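Local structure of thermosome subunit (Methanococcoides burtonii, 3AQ1) at residues A51-E56 with N457-A462; E63-G68 with T72-G77; A102-I107 with V351-G356; K357-V360 with S364-V367; S374-T379 with L386-F391. The protein probably works as an ATP-dependent group II chaperonin that binds unfolded polypeptides and helps them fold, and is captured here as a monomer in the open state. One frame throughout, in Å; residues are numbered along the deposited sequence.

Interaction 1. Residues A51-E56 with N457-A462; sequences AVLSGE and NAAMEA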
# COMPACT_ATOMS: atom_id res chain seq x y z
N ALA A 51 -3.74 -10.97 18.62
CA ALA A 51 -4.71 -11.46 19.59
C ALA A 51 -4.40 -12.85 20.12
O ALA A 51 -4.39 -13.08 21.32
CB ALA A 51 -6.09 -11.43 19.01
N VAL A 52 -4.16 -13.79 19.21
CA VAL A 52 -3.89 -15.16 19.63
C VAL A 52 -2.60 -15.21 20.43
O VAL A 52 -2.50 -15.95 21.42
CB VAL A 52 -3.78 -16.12 18.41
CG1 VAL A 52 -3.32 -17.50 18.84
CG2 VAL A 52 -5.11 -16.21 17.69
N LEU A 53 -1.60 -14.45 20.00
CA LEU A 53 -0.31 -14.55 20.65
C LEU A 53 -0.36 -13.85 22.01
O LEU A 53 0.26 -14.29 22.97
CB LEU A 53 0.81 -14.00 19.76
CG LEU A 53 2.20 -13.92 20.43
CD1 LEU A 53 2.76 -15.30 20.78
CD2 LEU A 53 3.19 -13.15 19.55
N SER A 54 -1.12 -12.77 22.06
CA SER A 54 -1.37 -12.04 23.30
C SER A 54 -2.06 -12.90 24.39
O SER A 54 -1.61 -12.93 25.54
CB SER A 54 -2.18 -10.79 22.99
OG SER A 54 -2.55 -10.10 24.17
N GLY A 55 -3.15 -13.58 24.03
CA GLY A 55 -3.79 -14.53 24.93
C GLY A 55 -2.82 -15.55 25.49
O GLY A 55 -2.78 -15.81 26.69
N GLU A 56 -2.02 -16.12 24.61
CA GLU A 56 -1.04 -17.12 24.98
C GLU A 56 0.00 -16.57 25.94
O GLU A 56 0.41 -17.24 26.88
CB GLU A 56 -0.35 -17.63 23.72
CG GLU A 56 0.16 -19.02 23.85
CD GLU A 56 -0.92 -19.96 24.31
OE1 GLU A 56 -2.11 -19.72 23.97
OE2 GLU A 56 -0.57 -20.94 25.01
N ASN A 457 5.17 -7.21 18.42
CA ASN A 457 5.30 -6.10 19.35
C ASN A 457 3.96 -5.68 19.99
O ASN A 457 3.91 -5.30 21.16
CB ASN A 457 5.99 -4.89 18.69
CG ASN A 457 7.45 -5.17 18.32
OD1 ASN A 457 8.05 -6.16 18.76
ND2 ASN A 457 8.03 -4.29 17.51
N ALA A 458 2.87 -5.76 19.24
CA ALA A 458 1.58 -5.39 19.80
C ALA A 458 1.12 -6.43 20.83
O ALA A 458 0.61 -6.08 21.88
CB ALA A 458 0.54 -5.19 18.68
N ALA A 459 1.30 -7.70 20.52
CA ALA A 459 0.93 -8.74 21.47
C ALA A 459 1.70 -8.52 22.76
O ALA A 459 1.14 -8.55 23.85
CB ALA A 459 1.22 -10.10 20.90
N MET A 460 3.00 -8.30 22.64
CA MET A 460 3.84 -8.03 23.79
C MET A 460 3.40 -6.77 24.57
O MET A 460 3.23 -6.82 25.79
CB MET A 460 5.31 -7.95 23.36
CG MET A 460 6.28 -7.67 24.49
SD MET A 460 6.34 -5.90 24.83
CE MET A 460 7.48 -5.37 23.56
N GLU A 461 3.21 -5.65 23.88
CA GLU A 461 2.79 -4.39 24.52
C GLU A 461 1.43 -4.48 25.20
O GLU A 461 1.20 -3.83 26.22
CB GLU A 461 2.76 -3.24 23.51
CG GLU A 461 4.13 -2.80 23.00
CD GLU A 461 5.01 -2.22 24.07
OE1 GLU A 461 4.53 -2.03 25.20
OE2 GLU A 461 6.19 -1.94 23.77
N ALA A 462 0.53 -5.26 24.62
CA ALA A 462 -0.80 -5.43 25.18
C ALA A 462 -0.76 -6.29 26.43
O ALA A 462 -1.48 -6.04 27.39
CB ALA A 462 -1.71 -6.07 24.15

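Interaction 2. Residues E63-G68 with T72-G77; sequences ELIMKG and TIISEG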
# COMPACT_ATOMS: atom_id res chain seq x y z
N GLU A 63 0.30 -18.32 34.67
CA GLU A 63 0.99 -19.51 35.16
C GLU A 63 2.24 -19.13 35.96
O GLU A 63 2.36 -19.48 37.13
CB GLU A 63 1.37 -20.45 34.01
CG GLU A 63 0.20 -21.09 33.28
CD GLU A 63 0.65 -22.03 32.17
OE1 GLU A 63 1.84 -21.93 31.75
OE2 GLU A 63 -0.18 -22.86 31.74
N LEU A 64 3.17 -18.43 35.31
CA LEU A 64 4.43 -18.02 35.95
C LEU A 64 4.26 -17.20 37.23
O LEU A 64 5.20 -17.05 38.01
CB LEU A 64 5.32 -17.21 34.99
CG LEU A 64 5.95 -17.89 33.77
CD1 LEU A 64 7.07 -17.00 33.24
CD2 LEU A 64 6.47 -19.28 34.10
N ILE A 65 3.07 -16.65 37.44
CA ILE A 65 2.81 -15.90 38.66
C ILE A 65 2.35 -16.85 39.77
O ILE A 65 2.85 -16.79 40.90
CB ILE A 65 1.78 -14.79 38.41
CG1 ILE A 65 2.39 -13.71 37.52
CG2 ILE A 65 1.32 -14.16 39.70
CD1 ILE A 65 1.46 -12.55 37.27
N MET A 66 1.42 -17.75 39.44
CA MET A 66 1.00 -18.78 40.38
C MET A 66 2.14 -19.75 40.71
O MET A 66 1.93 -20.76 41.37
CB MET A 66 -0.20 -19.55 39.83
CG MET A 66 -1.51 -18.79 39.90
SD MET A 66 -2.78 -19.64 38.94
CE MET A 66 -4.24 -18.70 39.39
N LYS A 67 3.35 -19.43 40.24
CA LYS A 67 4.55 -20.21 40.54
C LYS A 67 5.61 -19.38 41.26
O LYS A 67 6.70 -19.88 41.55
CB LYS A 67 5.17 -20.81 39.27
CG LYS A 67 4.66 -22.19 38.90
CD LYS A 67 5.59 -22.87 37.88
CE LYS A 67 7.01 -22.96 38.43
NZ LYS A 67 7.92 -23.76 37.56
N GLY A 68 5.31 -18.11 41.51
CA GLY A 68 6.20 -17.26 42.29
C GLY A 68 6.92 -16.11 41.60
O GLY A 68 7.32 -15.15 42.26
N THR A 72 6.54 -8.09 37.38
CA THR A 72 7.28 -7.06 36.68
C THR A 72 8.49 -7.61 35.93
O THR A 72 8.90 -7.06 34.91
CB THR A 72 7.68 -5.96 37.66
OG1 THR A 72 6.53 -5.12 37.88
CG2 THR A 72 8.81 -5.12 37.12
N ILE A 73 9.04 -8.71 36.44
CA ILE A 73 10.14 -9.43 35.79
C ILE A 73 9.67 -10.06 34.48
O ILE A 73 10.38 -10.02 33.48
CB ILE A 73 10.70 -10.55 36.71
CG1 ILE A 73 11.53 -9.95 37.85
CG2 ILE A 73 11.53 -11.54 35.92
CD1 ILE A 73 11.98 -10.96 38.90
N ILE A 74 8.48 -10.65 34.51
CA ILE A 74 7.86 -11.23 33.32
C ILE A 74 7.75 -10.20 32.20
O ILE A 74 8.09 -10.49 31.06
CB ILE A 74 6.46 -11.81 33.61
CG1 ILE A 74 6.56 -12.97 34.60
CG2 ILE A 74 5.79 -12.27 32.33
CD1 ILE A 74 5.24 -13.40 35.17
N SER A 75 7.29 -9.00 32.55
CA SER A 75 7.15 -7.92 31.58
C SER A 75 8.45 -7.58 30.87
O SER A 75 8.48 -7.45 29.65
CB SER A 75 6.61 -6.66 32.26
OG SER A 75 5.36 -6.92 32.86
N GLU A 76 9.54 -7.42 31.64
CA GLU A 76 10.82 -7.11 31.03
C GLU A 76 11.34 -8.28 30.20
O GLU A 76 11.88 -8.08 29.11
CB GLU A 76 11.85 -6.68 32.07
CG GLU A 76 11.72 -5.21 32.43
CD GLU A 76 11.71 -4.98 33.93
OE1 GLU A 76 12.70 -5.33 34.61
OE2 GLU A 76 10.70 -4.44 34.44
N GLY A 77 11.17 -9.49 30.71
CA GLY A 77 11.50 -10.69 29.97
C GLY A 77 10.80 -10.74 28.61
O GLY A 77 11.43 -10.96 27.58

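Interaction 3. Residues A102-I107 with V351-G356; sequences AALIKI and VVIEDG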
# COMPACT_ATOMS: atom_id res chain seq x y z
N ALA A 102 11.60 -10.85 -10.87
CA ALA A 102 10.86 -12.10 -10.83
C ALA A 102 10.20 -12.30 -9.46
O ALA A 102 9.10 -12.85 -9.36
CB ALA A 102 11.79 -13.27 -11.16
N ALA A 103 10.88 -11.84 -8.41
CA ALA A 103 10.38 -12.01 -7.05
C ALA A 103 9.29 -10.98 -6.75
O ALA A 103 8.33 -11.29 -6.05
CB ALA A 103 11.51 -11.90 -6.04
N LEU A 104 9.47 -9.77 -7.27
CA LEU A 104 8.44 -8.74 -7.17
C LEU A 104 7.16 -9.18 -7.87
O LEU A 104 6.06 -8.98 -7.36
CB LEU A 104 8.92 -7.42 -7.76
CG LEU A 104 9.94 -6.63 -6.96
CD1 LEU A 104 10.51 -5.48 -7.81
CD2 LEU A 104 9.30 -6.12 -5.68
N ILE A 105 7.31 -9.78 -9.05
CA ILE A 105 6.18 -10.32 -9.78
C ILE A 105 5.53 -11.49 -9.05
O ILE A 105 4.31 -11.68 -9.12
CB ILE A 105 6.60 -10.77 -11.17
CG1 ILE A 105 6.68 -9.56 -12.08
CG2 ILE A 105 5.62 -11.80 -11.70
CD1 ILE A 105 6.57 -9.87 -13.53
N LYS A 106 6.35 -12.28 -8.36
CA LYS A 106 5.85 -13.36 -7.51
C LYS A 106 5.09 -12.79 -6.31
O LYS A 106 4.01 -13.27 -5.97
CB LYS A 106 6.99 -14.25 -7.03
CG LYS A 106 6.58 -15.64 -6.58
CD LYS A 106 7.62 -16.22 -5.62
CE LYS A 106 8.04 -17.63 -5.99
NZ LYS A 106 6.95 -18.62 -5.81
N ILE A 107 5.66 -11.76 -5.68
CA ILE A 107 5.02 -11.09 -4.56
C ILE A 107 3.65 -10.51 -4.96
O ILE A 107 2.63 -10.84 -4.36
CB ILE A 107 5.95 -10.02 -3.94
CG1 ILE A 107 7.02 -10.70 -3.11
CG2 ILE A 107 5.18 -9.02 -3.07
CD1 ILE A 107 8.02 -9.76 -2.51
N VAL A 351 4.91 -2.06 -0.00
CA VAL A 351 5.32 -2.35 1.37
C VAL A 351 6.51 -3.29 1.45
O VAL A 351 7.38 -3.12 2.29
CB VAL A 351 4.15 -2.90 2.18
CG1 VAL A 351 4.64 -3.50 3.50
CG2 VAL A 351 3.11 -1.79 2.41
N VAL A 352 6.57 -4.29 0.58
CA VAL A 352 7.72 -5.18 0.56
C VAL A 352 8.98 -4.41 0.16
O VAL A 352 10.02 -4.53 0.81
CB VAL A 352 7.50 -6.38 -0.39
CG1 VAL A 352 8.79 -7.11 -0.65
CG2 VAL A 352 6.47 -7.32 0.18
N ILE A 353 8.89 -3.61 -0.90
CA ILE A 353 10.04 -2.85 -1.37
C ILE A 353 10.54 -1.91 -0.28
O ILE A 353 11.74 -1.74 -0.09
CB ILE A 353 9.71 -2.07 -2.66
CG1 ILE A 353 9.60 -3.04 -3.84
CG2 ILE A 353 10.78 -1.00 -2.95
CD1 ILE A 353 9.31 -2.38 -5.15
N GLU A 354 9.62 -1.31 0.46
CA GLU A 354 10.00 -0.47 1.59
C GLU A 354 10.73 -1.27 2.68
O GLU A 354 11.84 -0.89 3.07
CB GLU A 354 8.79 0.29 2.15
CG GLU A 354 8.37 1.46 1.28
CD GLU A 354 7.15 2.19 1.80
OE1 GLU A 354 6.29 1.55 2.46
OE2 GLU A 354 7.03 3.41 1.54
N ASP A 355 10.13 -2.36 3.15
CA ASP A 355 10.75 -3.21 4.16
C ASP A 355 12.11 -3.71 3.68
O ASP A 355 13.03 -3.87 4.48
CB ASP A 355 9.89 -4.45 4.48
CG ASP A 355 8.61 -4.12 5.25
OD1 ASP A 355 8.50 -3.02 5.84
OD2 ASP A 355 7.71 -4.99 5.25
N GLY A 356 12.22 -3.97 2.38
CA GLY A 356 13.42 -4.57 1.81
C GLY A 356 13.50 -6.06 2.11
O GLY A 356 14.45 -6.74 1.70

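Interaction 4. Residues K357-V360 with S364-V367; sequences KVVV and SSEV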
# COMPACT_ATOMS: atom_id res chain seq x y z
N LYS A 357 12.49 -6.57 2.82
CA LYS A 357 12.48 -7.96 3.26
C LYS A 357 11.05 -8.49 3.31
O LYS A 357 10.11 -7.74 3.56
CB LYS A 357 13.15 -8.09 4.63
CG LYS A 357 14.26 -7.06 4.87
CD LYS A 357 15.37 -7.57 5.77
CE LYS A 357 16.24 -6.44 6.29
NZ LYS A 357 15.49 -5.55 7.24
N VAL A 358 10.90 -9.79 3.06
CA VAL A 358 9.63 -10.46 3.28
C VAL A 358 9.85 -11.70 4.12
O VAL A 358 10.95 -12.26 4.16
CB VAL A 358 8.96 -10.90 1.98
CG1 VAL A 358 8.86 -9.75 1.03
CG2 VAL A 358 9.73 -12.04 1.37
N VAL A 359 8.78 -12.11 4.80
CA VAL A 359 8.73 -13.34 5.57
C VAL A 359 7.84 -14.29 4.79
O VAL A 359 7.00 -13.84 4.03
CB VAL A 359 8.07 -13.10 6.94
CG1 VAL A 359 7.99 -14.37 7.74
CG2 VAL A 359 8.83 -12.05 7.72
N VAL A 360 8.03 -15.59 4.96
CA VAL A 360 7.06 -16.52 4.40
C VAL A 360 6.14 -17.00 5.50
O VAL A 360 6.48 -16.90 6.67
CB VAL A 360 7.72 -17.71 3.71
CG1 VAL A 360 8.15 -17.29 2.33
CG2 VAL A 360 8.90 -18.20 4.54
N SER A 364 5.80 -20.80 9.45
CA SER A 364 7.24 -20.96 9.28
C SER A 364 8.06 -20.05 10.21
O SER A 364 8.99 -20.51 10.85
CB SER A 364 7.66 -20.78 7.82
OG SER A 364 7.53 -19.43 7.41
N SER A 365 7.70 -18.77 10.29
CA SER A 365 8.52 -17.81 11.05
C SER A 365 8.30 -17.90 12.56
O SER A 365 9.20 -17.60 13.35
CB SER A 365 8.30 -16.38 10.56
OG SER A 365 7.07 -15.85 11.00
N GLU A 366 7.12 -18.32 12.98
CA GLU A 366 6.88 -18.50 14.39
C GLU A 366 7.70 -19.67 14.92
O GLU A 366 8.32 -19.60 15.99
CB GLU A 366 5.39 -18.69 14.65
CG GLU A 366 4.60 -17.38 14.60
CD GLU A 366 4.13 -17.00 13.20
OE1 GLU A 366 4.39 -17.76 12.24
OE2 GLU A 366 3.48 -15.94 13.07
N VAL A 367 7.72 -20.75 14.15
CA VAL A 367 8.49 -21.95 14.48
C VAL A 367 9.99 -21.66 14.54
O VAL A 367 10.66 -22.03 15.50
CB VAL A 367 8.20 -23.03 13.45
CG1 VAL A 367 9.13 -24.23 13.61
CG2 VAL A 367 6.74 -23.43 13.54

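Interaction 5. Residues S374-T379 with L386-F391; sequences SEYAST and LAVSKF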
# COMPACT_ATOMS: atom_id res chain seq x y z
N SER A 374 14.27 -20.23 21.98
CA SER A 374 14.43 -21.22 23.04
C SER A 374 15.90 -21.53 23.22
O SER A 374 16.33 -21.94 24.29
CB SER A 374 13.65 -22.50 22.73
OG SER A 374 12.31 -22.41 23.18
N GLU A 375 16.67 -21.33 22.15
CA GLU A 375 18.12 -21.44 22.23
C GLU A 375 18.65 -20.26 23.04
O GLU A 375 19.49 -20.42 23.92
CB GLU A 375 18.74 -21.49 20.83
CG GLU A 375 19.17 -22.88 20.39
CD GLU A 375 18.95 -23.13 18.91
OE1 GLU A 375 18.38 -22.26 18.22
OE2 GLU A 375 19.35 -24.22 18.42
N TYR A 376 18.14 -19.07 22.73
CA TYR A 376 18.49 -17.86 23.47
C TYR A 376 18.16 -18.03 24.95
O TYR A 376 18.99 -17.76 25.81
CB TYR A 376 17.75 -16.65 22.89
CG TYR A 376 18.22 -15.31 23.41
CD1 TYR A 376 19.47 -14.81 23.07
CD2 TYR A 376 17.41 -14.53 24.23
CE1 TYR A 376 19.91 -13.57 23.54
CE2 TYR A 376 17.84 -13.29 24.71
CZ TYR A 376 19.09 -12.82 24.36
OH TYR A 376 19.53 -11.60 24.82
N ALA A 377 16.94 -18.50 25.22
CA ALA A 377 16.49 -18.74 26.59
C ALA A 377 17.56 -19.42 27.43
O ALA A 377 17.86 -18.99 28.54
CB ALA A 377 15.21 -19.56 26.60
N SER A 378 18.14 -20.49 26.89
CA SER A 378 19.18 -21.24 27.59
C SER A 378 20.39 -20.39 27.98
O SER A 378 20.93 -20.53 29.07
CB SER A 378 19.62 -22.44 26.75
OG SER A 378 18.59 -23.40 26.69
N THR A 379 20.81 -19.50 27.08
CA THR A 379 21.99 -18.67 27.33
C THR A 379 21.68 -17.50 28.26
O THR A 379 22.50 -16.60 28.45
CB THR A 379 22.59 -18.12 26.03
OG1 THR A 379 21.88 -16.94 25.62
CG2 THR A 379 22.52 -19.17 24.92
N LEU A 386 12.94 -18.06 32.43
CA LEU A 386 11.63 -18.70 32.39
C LEU A 386 10.67 -17.89 31.52
O LEU A 386 9.94 -18.44 30.71
CB LEU A 386 11.07 -18.89 33.80
CG LEU A 386 11.36 -20.26 34.41
CD1 LEU A 386 11.33 -20.24 35.94
CD2 LEU A 386 10.41 -21.32 33.83
N ALA A 387 10.71 -16.57 31.70
CA ALA A 387 9.82 -15.65 31.00
C ALA A 387 10.04 -15.66 29.49
O ALA A 387 9.08 -15.77 28.72
CB ALA A 387 9.98 -14.25 31.55
N VAL A 388 11.29 -15.52 29.08
CA VAL A 388 11.64 -15.53 27.67
C VAL A 388 11.37 -16.91 27.06
O VAL A 388 10.91 -17.03 25.92
CB VAL A 388 13.10 -15.13 27.45
CG1 VAL A 388 13.53 -15.46 26.04
CG2 VAL A 388 13.25 -13.65 27.73
N SER A 389 11.65 -17.94 27.83
CA SER A 389 11.37 -19.30 27.41
C SER A 389 9.87 -19.45 27.13
O SER A 389 9.47 -20.06 26.13
CB SER A 389 11.82 -20.28 28.50
OG SER A 389 11.72 -21.62 28.05
N LYS A 390 9.04 -18.89 28.00
CA LYS A 390 7.60 -19.00 27.84
C LYS A 390 7.12 -18.18 26.64
O LYS A 390 6.14 -18.55 25.99
CB LYS A 390 6.87 -18.58 29.12
CG LYS A 390 6.86 -19.65 30.21
CD LYS A 390 5.97 -20.83 29.84
CE LYS A 390 5.91 -21.89 30.94
NZ LYS A 390 4.86 -22.91 30.66
N PHE A 391 7.81 -17.09 26.34
CA PHE A 391 7.49 -16.30 25.16
C PHE A 391 7.71 -17.19 23.95
O PHE A 391 6.78 -17.43 23.16
CB PHE A 391 8.36 -15.04 25.08
CG PHE A 391 7.87 -14.00 24.10
CD1 PHE A 391 8.11 -14.12 22.76
CD2 PHE A 391 7.20 -12.88 24.54
CE1 PHE A 391 7.68 -13.14 21.86
CE2 PHE A 391 6.76 -11.91 23.65
CZ PHE A 391 7.01 -12.04 22.31

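Interaction 1. Residues A51-E56 with N457-A462
With chi1 at 174°, L53 extends CG away from its own backbone N and lays CB, CG and CD2 alongside the methyl of A459; S54, its OG also anti to the backbone N (chi1 175°), turns its hydroxyl along the neighbouring helix toward A462. The methyl of A459 is the shared centre. It meets the branch of leucine, with L53 CD2 at 3.9 Å from A459 CB, and it also comes against the backbone, since S54 N lies 3.7 Å from that same A459 CB. Alanine and serine are small, which suits an approach of 4.4 Å between the CA atoms of S54 and A459. Helices 45-65 and 449-467, from near the two ends of the modelled chain, thus pack closely in the helical equatorial domain of the group II chaperonin fold; the axes of 51-56 and 457-462 pass 8.3 Å apart and cross at -38°. At the edge of the contact S54 OG stands 4.1 Å from A462 CB, a loose touch, while its polar need is met weakly by T463 OG1, which also bonds to A459 O. L53 continues outward onto I398 and A394, so its apolar branch belongs to a larger core. Elsewhere on helix 449-467, E461 forms a salt bridge with R79, and M460 leans on A82 of helix 71-92.

Interaction 2. Residues E63-G68 with T72-G77
One methyl joins the end of helix 45-65 to the start of helix 71-92: I74 CD1 rests between the stems of L64 and I65, 3.8 Å from L64 CB and 3.7 Å from I65 CG1. Leucine contributes the root of its chain here rather than its branch, whereas I65 is crossed by I74 at about a right angle. All three are aliphatic, as befits a purely apolar contact, and isoleucine at position 74 has the reach needed, because the CA atoms of L64 and I74 are still 8.0 Å apart. Its extended chain, with chi1 -64° and chi2 168°, carries CD1 across that interval. The next shell is the connection itself. The helix stops at I65, and a type I turn from I65 to G68, closed by G68 N bonding to I65 O at 2.9 Å, reverses the chain toward the second helix. G68 has a positive phi of 112°, a backbone shape that suits glycine. In the first turn of the second helix S75 OG bonds back to S71 O. The contact is thus the closed end of a helical hairpin. I74 also leans on V69 and on L467 of helix 449-467, while L64 packs beside K390 of helix 383-394, which places the hairpin among the other helices of the equatorial domain.

Interaction 3. Residues A102-I107 with V351-G356
I107 and V352 meet tip to tip, and L104 crosses I353 at about a right angle, pinning the short helix 101-109 to the last turns of the long helix 332-355. By the group II chaperonin layout, this probably belongs to the intermediate domain, close to where it joins the equatorial one. The tight part is wholly aliphatic and buried, and several atoms meet on each side. The extended isoleucine I107 sends CD1 forward to both methyls of V352, and its shorter branch meets one arm of the valine, I107 CG2 lying 3.9 Å from V352 CG2. A beta-branched valine suits this spot because its two methyls form a fork against which a longer chain can end. I96 and V358 close over the same pair, so that the helices and the neighbouring strand share one hydrophobic core. The outward faces behave quite differently. K106, E354 and D355 are partly exposed and take charged partners elsewhere: K106 NZ pairs with D444, and the lysine makes a cation-pi contact with W441, while E354 and D355 both reach R450. At G356 the chain leaves helix 332-355 with a phi of 76°, a conformation glycine adopts easily. On the buried side L104, which also presses on V129 of helix 121-132, places CD2 across the chain of isoleucine, so that L104 CD2 lies 3.6 Å from I353 CG1 and 3.8 Å from I353 CD1.

Interaction 4. Residues K357-V360 with S364-V367
V360 and S364 touch where strand 357-360 ends and helix 364-378 begins. Followed outward, the valine starts at CB, which lies 4.1 Å from S364 OG. Its chi1 of -81° puts CG2 between its own backbone N and carbonyl carbon, and from there V360 CG2 reaches S364 OG at 3.4 Å. The valine as a whole also leans on N427, W441 and I446, so it is buried at the C-terminal end of the central strand of the three-stranded sheet. S364 OG, set between its backbone N and carbonyl carbon (chi1 69°), comes within 2.8 Å of V360 O, but the hydrogen bond it makes runs to G361 O in the intervening turn. One residue along, S365 offers its methylene to V359, with S365 CB 3.5 Å from V359 CG1. Beta-branched valines suit the extended strand, and serines are small enough to let the helix start close beside it. This strand-to-helix step belongs to the chaperonin's equatorial domain. Chemically, serine here presents carbon and oxygen to valine methyls, and the bond to G361 O allows a buried hydroxyl to sit within an apolar contact without losing its polar partner.

Interaction 5. Residues S374-T379 with L386-F391
V388 is the first residue of the second segment to touch the helix opposite: its CG1 comes to the edge of the Y376 ring, near the ring plane, 4.4 Å from Y376 CD2. The same methyl lies 4.5 Å from A377 CB, so it occupies the angle between the ring and the small alanine. S389 follows and makes the closest approach. A377 CB sits 3.9 Å from S389 CA and 4.0 Å from S389 CB, and the two CA atoms come within 5.2 Å, an approach to which small alanine and serine are suited. K390 leaves the contact; its chain touches K60 of helix 45-65 and makes a long, weak ion pair with E63. F391 sets its ring against A81 and C85 of helix 71-92 and L57 of helix 45-65. In the first segment the helix ends after S378, where T379 OG1 donates a 3.0 Å bond to Y376 O, in the carbonyl plane on a lone pair; threonine thereby fastens the last turn before the chain reverses. Helices 364-378 and 383-394, with the axes of 374-378 and 386-391 8.5 Å apart and running at 173°, form an antiparallel helical hairpin in the equatorial domain of the group II chaperonin.

From the N terminus, helix 45-65 opens interaction 1, which closes only at 457-462 and encloses all the others. Within that loop the remaining four follow in series and none cross: interaction 2 closes at once between consecutive helices, interaction 3 spans the long excursion from 102-107 to 351-356, and interactions 4 and 5 are short closures sharing helix 364-378. Interactions 3 and 4 adjoin through V358 CG1, which joins the long helix to the strand. Interaction 5 touches interaction 2 through G77 O with V388 CG2 and L64 with A387, and interaction 1 through F391 with M460, knitting segments near both ends of the modelled chain into one helical domain.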